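Local coordinates for protein 6'''-hydroxyparomomycin C oxidase (PDB 7DVE) that uses FAD and molecular oxygen to oxidise the C3 hydroxyl of the sugar in C-glycosides such as isoorientin and mangiferin, releasing hydrogen peroxide, at residues Cys132-Arg140 with Trp332-His342; Pro172-Arg180 with Arg306-Val314. All blocks are in the same frame, centred on the assembly; numbering follows the deposited sequence.

Interaction 1: Cys132-Arg140 with Trp332-His342; sequences CPRPNDSER and WVPFTDDMPFH
A chi1 of 177° swings the Phe335 ring away from its own amide, and Glu139, stretched out beyond CG, lays its chain over that ring. The two side chains run antiparallel, one over the other: Glu139 CG sits 3.7 Å from the centroid of the Phe335 ring in a CH-pi contact, and the carboxylate stacks on the ring with the planes 12° apart. At the ring's edge come Asp137 CB and Ser138 OG. Glu139 OE1 accepts the N-H of Asn136 at 2.8 Å on its anti side, while OE2 takes the amides of Ala486 and Cys487. Further along, Pro133 CB rests on one face of the Trp332 indole, 3.5 Å from CZ2, with Pro334 on the opposite face; Pro133 CG also touches His342 CE1 at 3.6 Å. Polar bonds close the other end. Asn136 ND2 reaches Phe335 O at 2.8 Å, nearly in line with the C=O. Asp337 N gives an almost straight bond (176°) to the anti lone pair of Asp137 OD2. In return, Asp337 OD1 receives Ser138 N and Ser138 OG, each at 3.0 Å, from opposite faces of its carboxylate plane. An alanine in place of Glu139 would probably uncover this face of Phe335 and leave the amides of Asn136, Ala486 and Cys487 without their acceptor. The contact thus joins the loop following the FAD-binding residue Ala131 to the hairpin of strands 330-333 and 341-347; the N-H groups of Asp337 and Ser138 and the Ser138 hydroxyl probably offset the charge of the two neighbouring aspartates.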
loop_
_atom_site.group_PDB
_atom_site.type_symbol
_atom_site.label_atom_id
_atom_site.label_comp_id
_atom_site.label_asym_id
_atom_site.label_seq_id
_atom_site.Cartn_x
_atom_site.Cartn_y
_atom_site.Cartn_z
ATOM N N CYS A 132 5.370 1.498 -8.228
ATOM C CA CYS A 132 6.103 2.272 -7.222
ATOM C C CYS A 132 6.658 3.596 -7.746
ATOM O O CYS A 132 7.869 3.824 -7.706
ATOM C CB CYS A 132 7.245 1.440 -6.648
ATOM S SG CYS A 132 6.749 0.069 -5.602
ATOM N N PRO A 133 5.804 4.527 -8.164
ATOM C CA PRO A 133 6.309 5.853 -8.542
ATOM C C PRO A 133 6.759 6.662 -7.332
ATOM O O PRO A 133 6.390 6.395 -6.183
ATOM C CB PRO A 133 5.108 6.515 -9.220
ATOM C CG PRO A 133 3.927 5.889 -8.570
ATOM C CD PRO A 133 4.332 4.473 -8.159
ATOM N N ARG A 134 7.589 7.690 -7.620
ATOM C CA ARG A 134 7.976 8.694 -6.645
ATOM C C ARG A 134 6.957 9.827 -6.662
ATOM O O ARG A 134 6.380 10.122 -7.712
ATOM C CB ARG A 134 9.363 9.242 -6.968
ATOM C CG ARG A 134 10.498 8.275 -6.643
ATOM C CD ARG A 134 11.849 8.888 -6.941
ATOM N NE ARG A 134 12.933 7.957 -6.644
ATOM C CZ ARG A 134 14.056 8.299 -6.030
ATOM N NH1 ARG A 134 14.281 9.547 -5.642
ATOM N NH2 ARG A 134 14.976 7.364 -5.788
ATOM N N PRO A 135 6.692 10.456 -5.520
ATOM C CA PRO A 135 5.826 11.637 -5.525
ATOM C C PRO A 135 6.500 12.785 -6.261
ATOM O O PRO A 135 7.727 12.915 -6.264
ATOM C CB PRO A 135 5.651 11.957 -4.038
ATOM C CG PRO A 135 6.886 11.390 -3.385
ATOM C CD PRO A 135 7.223 10.159 -4.178
ATOM N N ASN A 136 5.678 13.624 -6.890
ATOM C CA ASN A 136 6.142 14.785 -7.639
ATOM C C ASN A 136 5.434 16.050 -7.149
ATOM O O ASN A 136 4.316 15.992 -6.632
ATOM C CB ASN A 136 5.906 14.567 -9.139
ATOM C CG ASN A 136 6.647 15.575 -10.007
ATOM O OD1 ASN A 136 7.634 16.197 -9.578
ATOM N ND2 ASN A 136 6.198 15.716 -11.253
ATOM N N ASP A 137 6.091 17.190 -7.304
ATOM C CA ASP A 137 5.494 18.525 -7.055
ATOM C C ASP A 137 4.810 18.533 -5.681
ATOM O O ASP A 137 5.418 18.095 -4.694
ATOM C CB ASP A 137 4.597 18.876 -8.248
ATOM C CG ASP A 137 5.394 19.293 -9.495
ATOM O OD1 ASP A 137 6.653 19.280 -9.460
ATOM O OD2 ASP A 137 4.754 19.647 -10.514
ATOM N N SER A 138 3.554 18.982 -5.567
ATOM C CA SER A 138 2.889 19.155 -4.271
ATOM C C SER A 138 2.623 17.845 -3.529
ATOM O O SER A 138 2.382 17.895 -2.321
ATOM C CB SER A 138 1.563 19.928 -4.441
ATOM O OG SER A 138 0.607 19.147 -5.178
ATOM N N GLU A 139 2.685 16.683 -4.179
ATOM C CA GLU A 139 2.618 15.450 -3.393
ATOM C C GLU A 139 3.811 15.247 -2.465
ATOM O O GLU A 139 3.749 14.353 -1.612
ATOM C CB GLU A 139 2.540 14.193 -4.266
ATOM C CG GLU A 139 1.855 14.326 -5.597
ATOM C CD GLU A 139 1.981 13.041 -6.404
ATOM O OE1 GLU A 139 3.046 12.829 -7.024
ATOM O OE2 GLU A 139 1.042 12.228 -6.402
ATOM N N ARG A 140 4.902 15.985 -2.643
ATOM C CA ARG A 140 6.135 15.700 -1.926
ATOM C C ARG A 140 6.114 16.355 -0.560
ATOM O O ARG A 140 5.683 17.504 -0.412
ATOM C CB ARG A 140 7.348 16.185 -2.726
ATOM C CG ARG A 140 7.528 15.425 -4.045
ATOM C CD ARG A 140 8.726 15.910 -4.841
ATOM N NE ARG A 140 10.001 15.670 -4.180
ATOM C CZ ARG A 140 10.808 14.641 -4.418
ATOM N NH1 ARG A 140 10.441 13.640 -5.199
ATOM N NH2 ARG A 140 12.022 14.622 -3.867
ATOM N N TRP A 332 3.927 4.768 -16.950
ATOM C CA TRP A 332 3.672 5.769 -15.933
ATOM C C TRP A 332 3.486 7.124 -16.604
ATOM O O TRP A 332 4.350 7.559 -17.369
ATOM C CB TRP A 332 4.853 5.803 -14.967
ATOM C CG TRP A 332 4.809 6.855 -13.914
ATOM C CD1 TRP A 332 3.703 7.512 -13.448
ATOM C CD2 TRP A 332 5.926 7.355 -13.162
ATOM N NE1 TRP A 332 4.065 8.390 -12.461
ATOM C CE2 TRP A 332 5.422 8.321 -12.270
ATOM C CE3 TRP A 332 7.302 7.084 -13.170
ATOM C CZ2 TRP A 332 6.238 9.011 -11.379
ATOM C CZ3 TRP A 332 8.119 7.764 -12.296
ATOM C CH2 TRP A 332 7.587 8.726 -11.411
ATOM N N VAL A 333 2.356 7.777 -16.333
ATOM C CA VAL A 333 2.084 9.136 -16.787
ATOM C C VAL A 333 2.097 10.015 -15.544
ATOM O O VAL A 333 1.099 10.064 -14.806
ATOM C CB VAL A 333 0.745 9.247 -17.531
ATOM C CG1 VAL A 333 0.651 10.620 -18.224
ATOM C CG2 VAL A 333 0.577 8.090 -18.521
ATOM N N PRO A 334 3.200 10.717 -15.281
ATOM C CA PRO A 334 3.407 11.307 -13.953
ATOM C C PRO A 334 2.489 12.476 -13.637
ATOM O O PRO A 334 2.101 13.259 -14.506
ATOM C CB PRO A 334 4.870 11.763 -13.993
ATOM C CG PRO A 334 5.502 10.849 -15.017
ATOM C CD PRO A 334 4.446 10.627 -16.062
ATOM N N PHE A 335 2.133 12.544 -12.352
ATOM C CA PHE A 335 1.514 13.709 -11.734
ATOM C C PHE A 335 2.376 14.966 -11.894
ATOM O O PHE A 335 3.593 14.932 -11.694
ATOM C CB PHE A 335 1.301 13.399 -10.245
ATOM C CG PHE A 335 0.730 14.541 -9.441
ATOM C CD1 PHE A 335 1.553 15.583 -8.978
ATOM C CD2 PHE A 335 -0.629 14.566 -9.120
ATOM C CE1 PHE A 335 1.020 16.626 -8.232
ATOM C CE2 PHE A 335 -1.160 15.604 -8.362
ATOM C CZ PHE A 335 -0.338 16.641 -7.922
ATOM N N THR A 336 1.727 16.089 -12.230
ATOM C CA THR A 336 2.299 17.431 -12.097
ATOM C C THR A 336 1.247 18.368 -11.512
ATOM O O THR A 336 0.043 18.159 -11.691
ATOM C CB THR A 336 2.794 18.014 -13.432
ATOM O OG1 THR A 336 1.694 18.163 -14.340
ATOM C CG2 THR A 336 3.877 17.129 -14.062
ATOM N N ASP A 337 1.710 19.405 -10.806
ATOM C CA ASP A 337 0.789 20.377 -10.218
ATOM C C ASP A 337 -0.211 20.891 -11.250
ATOM O O ASP A 337 -1.395 21.086 -10.941
ATOM C CB ASP A 337 1.566 21.555 -9.620
ATOM C CG ASP A 337 2.084 21.269 -8.225
ATOM O OD1 ASP A 337 1.793 20.179 -7.715
ATOM O OD2 ASP A 337 2.782 22.117 -7.636
ATOM N N ASP A 338 0.254 21.107 -12.484
ATOM C CA ASP A 338 -0.581 21.594 -13.576
ATOM C C ASP A 338 -1.538 20.520 -14.110
ATOM O O ASP A 338 -2.598 20.862 -14.650
ATOM C CB ASP A 338 0.323 22.082 -14.703
ATOM C CG ASP A 338 1.633 22.724 -14.187
ATOM O OD1 ASP A 338 1.590 23.814 -13.555
ATOM O OD2 ASP A 338 2.709 22.075 -14.351
ATOM N N MET A 339 -1.176 19.233 -14.000
ATOM C CA MET A 339 -1.981 18.113 -14.505
ATOM C C MET A 339 -2.112 17.068 -13.401
ATOM O O MET A 339 -1.476 16.009 -13.457
ATOM C CB MET A 339 -1.345 17.483 -15.747
ATOM C CG MET A 339 -1.546 18.193 -17.071
ATOM S SD MET A 339 -3.267 18.538 -17.392
ATOM C CE MET A 339 -3.781 16.904 -17.967
ATOM N N PRO A 340 -2.943 17.329 -12.384
ATOM C CA PRO A 340 -2.783 16.640 -11.090
ATOM C C PRO A 340 -3.444 15.263 -11.017
ATOM O O PRO A 340 -4.266 14.986 -10.139
ATOM C CB PRO A 340 -3.397 17.650 -10.108
ATOM C CG PRO A 340 -4.422 18.368 -10.892
ATOM C CD PRO A 340 -3.935 18.418 -12.317
ATOM N N PHE A 341 -3.020 14.353 -11.903
ATOM C CA PHE A 341 -3.448 12.961 -11.875
ATOM C C PHE A 341 -2.252 12.039 -12.037
ATOM O O PHE A 341 -1.364 12.283 -12.860
ATOM C CB PHE A 341 -4.480 12.665 -12.980
ATOM C CG PHE A 341 -5.293 13.852 -13.350
ATOM C CD1 PHE A 341 -6.333 14.263 -12.543
ATOM C CD2 PHE A 341 -4.971 14.607 -14.467
ATOM C CE1 PHE A 341 -7.067 15.412 -12.860
ATOM C CE2 PHE A 341 -5.692 15.753 -14.792
ATOM C CZ PHE A 341 -6.744 16.157 -13.990
ATOM N N HIS A 342 -2.232 10.966 -11.261
ATOM C CA HIS A 342 -1.277 9.894 -11.507
ATOM C C HIS A 342 -1.912 8.924 -12.501
ATOM O O HIS A 342 -3.028 8.446 -12.274
ATOM C CB HIS A 342 -0.906 9.186 -10.210
ATOM C CG HIS A 342 -0.345 7.819 -10.411
ATOM N ND1 HIS A 342 0.978 7.600 -10.732
ATOM C CD2 HIS A 342 -0.933 6.597 -10.367
ATOM C CE1 HIS A 342 1.188 6.303 -10.851
ATOM N NE2 HIS A 342 0.046 5.670 -10.627
#

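Interaction 2: Pro172-Arg180 with Arg306-Val314; sequences PYAGIVRER and RMRDFTPVV
Met307 SD packs against the first turn of helix 176-183, meeting Val177 CG2 at 3.8 Å and Ile176 CG2 at 4.0 Å. Val177 and Met307 cross at about a right angle, and an extended turn at chi2 (-165°) carries the methionine sulfur out to the helix. Beside this apolar group, Tyr173 and Phe310 form an offset stack, ring centroids 4.3 Å apart and planes 19° from parallel. With chi1 at -176° the Phe310 ring points away from its own amide, and its far end comes up to the tyrosine. Thr311 O lies at the edge of the Tyr173 ring, and the phenol OH makes only a weak hydrogen bond to it. Val313 CG1 approaches Tyr173 OH at 3.6 Å, while Pro172 CG and Val313 CG2 graze each other at the outer margin. A type II turn from Tyr173 to Ile176 leads from the stacked tyrosine into the helix. The polar edge belongs to Arg180. Stretched out almost straight to NE, it sets both terminal nitrogens on Arg308 O, with NH1 at 2.6 Å and NH2 at 2.8 Å. Both nitrogens approach from the same face of the carbonyl plane, although the oxygen stays within the plane of the guanidinium. NH2 adds a weak bond to Asp309 O, and NH1 also donates to Ile426 O. One arginine thus probably helps hold the chain leaving strand 300-307, a grip made on main-chain oxygens, not on the charged ends of Arg308 and Asp309.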
loop_
_atom_site.group_PDB
_atom_site.type_symbol
_atom_site.label_atom_id
_atom_site.label_comp_id
_atom_site.label_asym_id
_atom_site.label_seq_id
_atom_site.Cartn_x
_atom_site.Cartn_y
_atom_site.Cartn_z
ATOM N N PRO A 172 8.179 -8.451 -26.972
ATOM C CA PRO A 172 7.960 -7.897 -28.321
ATOM C C PRO A 172 7.151 -6.605 -28.340
ATOM O O PRO A 172 7.302 -5.804 -29.275
ATOM C CB PRO A 172 7.222 -9.027 -29.060
ATOM C CG PRO A 172 7.270 -10.242 -28.162
ATOM C CD PRO A 172 7.972 -9.909 -26.895
ATOM N N TYR A 173 6.310 -6.359 -27.338
ATOM C CA TYR A 173 5.514 -5.141 -27.299
ATOM C C TYR A 173 6.149 -4.052 -26.440
ATOM O O TYR A 173 5.475 -3.078 -26.089
ATOM C CB TYR A 173 4.095 -5.470 -26.828
ATOM C CG TYR A 173 3.473 -6.552 -27.693
ATOM C CD1 TYR A 173 3.339 -6.368 -29.073
ATOM C CD2 TYR A 173 3.092 -7.782 -27.151
ATOM C CE1 TYR A 173 2.808 -7.364 -29.885
ATOM C CE2 TYR A 173 2.548 -8.787 -27.963
ATOM C CZ TYR A 173 2.414 -8.565 -29.326
ATOM O OH TYR A 173 1.876 -9.532 -30.136
ATOM N N ALA A 174 7.432 -4.199 -26.104
ATOM C CA ALA A 174 8.128 -3.193 -25.305
ATOM C C ALA A 174 8.140 -1.840 -26.012
ATOM O O ALA A 174 8.542 -1.733 -27.174
ATOM C CB ALA A 174 9.563 -3.645 -25.026
ATOM N N GLY A 175 7.689 -0.808 -25.310
ATOM C CA GLY A 175 7.814 0.548 -25.788
ATOM C C GLY A 175 6.686 1.067 -26.660
ATOM O O GLY A 175 6.671 2.268 -26.954
ATOM N N ILE A 176 5.745 0.218 -27.083
ATOM C CA ILE A 176 4.678 0.674 -27.975
ATOM C C ILE A 176 3.803 1.712 -27.278
ATOM O O ILE A 176 3.467 2.759 -27.846
ATOM C CB ILE A 176 3.834 -0.518 -28.458
ATOM C CG1 ILE A 176 4.655 -1.416 -29.377
ATOM C CG2 ILE A 176 2.614 -0.015 -29.201
ATOM C CD1 ILE A 176 3.840 -2.532 -29.997
ATOM N N VAL A 177 3.408 1.425 -26.039
ATOM C CA VAL A 177 2.497 2.306 -25.320
ATOM C C VAL A 177 3.187 3.620 -24.996
ATOM O O VAL A 177 2.623 4.707 -25.202
ATOM C CB VAL A 177 1.986 1.608 -24.051
ATOM C CG1 VAL A 177 1.339 2.615 -23.098
ATOM C CG2 VAL A 177 1.024 0.522 -24.434
ATOM N N ARG A 178 4.422 3.528 -24.492
ATOM C CA ARG A 178 5.226 4.705 -24.171
ATOM C C ARG A 178 5.452 5.574 -25.407
ATOM O O ARG A 178 5.346 6.802 -25.338
ATOM C CB ARG A 178 6.552 4.246 -23.549
ATOM C CG ARG A 178 7.331 5.324 -22.835
ATOM C CD ARG A 178 8.586 4.763 -22.145
ATOM N NE ARG A 178 9.636 4.294 -23.054
ATOM C CZ ARG A 178 9.895 3.017 -23.321
ATOM N NH1 ARG A 178 9.112 2.037 -22.877
ATOM N NH2 ARG A 178 10.963 2.712 -24.059
ATOM N N GLU A 179 5.724 4.951 -26.552
ATOM C CA GLU A 179 5.896 5.688 -27.805
ATOM C C GLU A 179 4.633 6.461 -28.167
ATOM O O GLU A 179 4.680 7.663 -28.490
ATOM C CB GLU A 179 6.221 4.703 -28.923
ATOM C CG GLU A 179 7.421 5.000 -29.755
ATOM C CD GLU A 179 7.667 3.876 -30.761
ATOM O OE1 GLU A 179 8.695 3.928 -31.490
ATOM O OE2 GLU A 179 6.811 2.960 -30.836
ATOM N N ARG A 180 3.492 5.768 -28.145
ATOM C CA ARG A 180 2.246 6.394 -28.562
ATOM C C ARG A 180 1.852 7.526 -27.619
ATOM O O ARG A 180 1.344 8.561 -28.066
ATOM C CB ARG A 180 1.158 5.334 -28.667
ATOM C CG ARG A 180 1.317 4.501 -29.914
ATOM C CD ARG A 180 0.387 3.311 -29.935
ATOM N NE ARG A 180 0.871 2.318 -30.880
ATOM C CZ ARG A 180 0.101 1.430 -31.490
ATOM N NH1 ARG A 180 -1.199 1.355 -31.237
ATOM N NH2 ARG A 180 0.646 0.596 -32.373
ATOM N N ARG A 306 -8.310 -1.196 -27.024
ATOM C CA ARG A 306 -7.684 -2.159 -27.911
ATOM C C ARG A 306 -6.599 -1.460 -28.719
ATOM O O ARG A 306 -6.894 -0.570 -29.527
ATOM C CB ARG A 306 -8.719 -2.787 -28.840
ATOM C CG ARG A 306 -8.114 -3.748 -29.849
ATOM C CD ARG A 306 -9.173 -4.254 -30.827
ATOM N NE ARG A 306 -9.661 -5.541 -30.350
ATOM C CZ ARG A 306 -10.785 -5.708 -29.670
ATOM N NH1 ARG A 306 -11.636 -4.705 -29.486
ATOM N NH2 ARG A 306 -11.056 -6.903 -29.149
ATOM N N MET A 307 -5.354 -1.861 -28.511
ATOM C CA MET A 307 -4.243 -1.254 -29.244
ATOM C C MET A 307 -4.356 -1.507 -30.748
ATOM O O MET A 307 -4.622 -2.630 -31.189
ATOM C CB MET A 307 -2.923 -1.805 -28.724
ATOM C CG MET A 307 -2.368 -0.977 -27.596
ATOM S SD MET A 307 -0.654 -1.348 -27.260
ATOM C CE MET A 307 -0.479 -3.022 -27.842
ATOM N N ARG A 308 -4.144 -0.457 -31.535
ATOM C CA ARG A 308 -4.157 -0.550 -32.989
ATOM C C ARG A 308 -2.746 -0.851 -33.514
ATOM O O ARG A 308 -1.747 -0.712 -32.799
ATOM C CB ARG A 308 -4.668 0.765 -33.591
ATOM C CG ARG A 308 -3.903 1.999 -33.047
ATOM C CD ARG A 308 -4.170 3.311 -33.806
ATOM N NE ARG A 308 -5.506 3.823 -33.506
ATOM C CZ ARG A 308 -5.772 4.757 -32.597
ATOM N NH1 ARG A 308 -4.814 5.283 -31.841
ATOM N NH2 ARG A 308 -7.036 5.142 -32.415
ATOM N N ASP A 309 -2.675 -1.230 -34.795
ATOM C CA ASP A 309 -1.415 -1.489 -35.510
ATOM C C ASP A 309 -0.483 -2.363 -34.681
ATOM O O ASP A 309 0.598 -1.964 -34.257
ATOM C CB ASP A 309 -0.726 -0.191 -35.906
ATOM C CG ASP A 309 -1.639 0.728 -36.670
ATOM O OD1 ASP A 309 -2.586 0.217 -37.334
ATOM O OD2 ASP A 309 -1.412 1.956 -36.581
ATOM N N PHE A 310 -0.938 -3.573 -34.471
ATOM C CA PHE A 310 -0.417 -4.476 -33.461
ATOM C C PHE A 310 0.177 -5.650 -34.225
ATOM O O PHE A 310 -0.558 -6.530 -34.682
ATOM C CB PHE A 310 -1.559 -4.892 -32.539
ATOM C CG PHE A 310 -1.156 -5.755 -31.395
ATOM C CD1 PHE A 310 -0.520 -5.219 -30.293
ATOM C CD2 PHE A 310 -1.442 -7.111 -31.408
ATOM C CE1 PHE A 310 -0.171 -6.021 -29.210
ATOM C CE2 PHE A 310 -1.091 -7.925 -30.336
ATOM C CZ PHE A 310 -0.463 -7.376 -29.229
ATOM N N THR A 311 1.493 -5.638 -34.411
ATOM C CA THR A 311 2.151 -6.756 -35.082
ATOM C C THR A 311 2.008 -7.987 -34.204
ATOM O O THR A 311 2.494 -7.983 -33.071
ATOM C CB THR A 311 3.618 -6.452 -35.352
ATOM O OG1 THR A 311 3.717 -5.238 -36.094
ATOM C CG2 THR A 311 4.249 -7.549 -36.168
ATOM N N PRO A 312 1.320 -9.030 -34.650
ATOM C CA PRO A 312 1.170 -10.216 -33.806
ATOM C C PRO A 312 2.479 -10.981 -33.685
ATOM O O PRO A 312 3.348 -10.912 -34.557
ATOM C CB PRO A 312 0.104 -11.040 -34.539
ATOM C CG PRO A 312 0.189 -10.601 -35.956
ATOM C CD PRO A 312 0.638 -9.168 -35.950
ATOM N N VAL A 313 2.610 -11.712 -32.574
ATOM C CA VAL A 313 3.787 -12.534 -32.304
ATOM C C VAL A 313 3.535 -13.946 -32.819
ATOM O O VAL A 313 2.492 -14.548 -32.537
ATOM C CB VAL A 313 4.134 -12.526 -30.802
ATOM C CG1 VAL A 313 2.954 -13.003 -29.957
ATOM C CG2 VAL A 313 5.370 -13.385 -30.530
ATOM N N VAL A 314 4.488 -14.476 -33.592
ATOM C CA VAL A 314 4.254 -15.728 -34.306
ATOM C C VAL A 314 4.191 -16.906 -33.336
ATOM O O VAL A 314 3.363 -17.810 -33.496
ATOM C CB VAL A 314 5.323 -15.931 -35.400
ATOM C CG1 VAL A 314 6.724 -16.004 -34.806
ATOM C CG2 VAL A 314 5.023 -17.172 -36.236
#

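From the N terminus, the chain leaves strand 116-117, passes through 132-140 near the FAD, and then reaches 172-180 at the start of helix 176-183. At the end of strand 300-307 it meets that helix again through 306-314, closing interaction 2 over the 125 residues between its segments. It then enters the hairpin of strands 330-333 and 341-347, where interaction 1 closes the longer loop of 191 residues. Interaction 2 therefore lies wholly within the larger loop, and the two do not cross. Both reach the same antiparallel sheet: interaction 1 ties it to the loop that follows the FAD-binding residue Ala131, interaction 2 to a peripheral helix, their centres 26 Å apart.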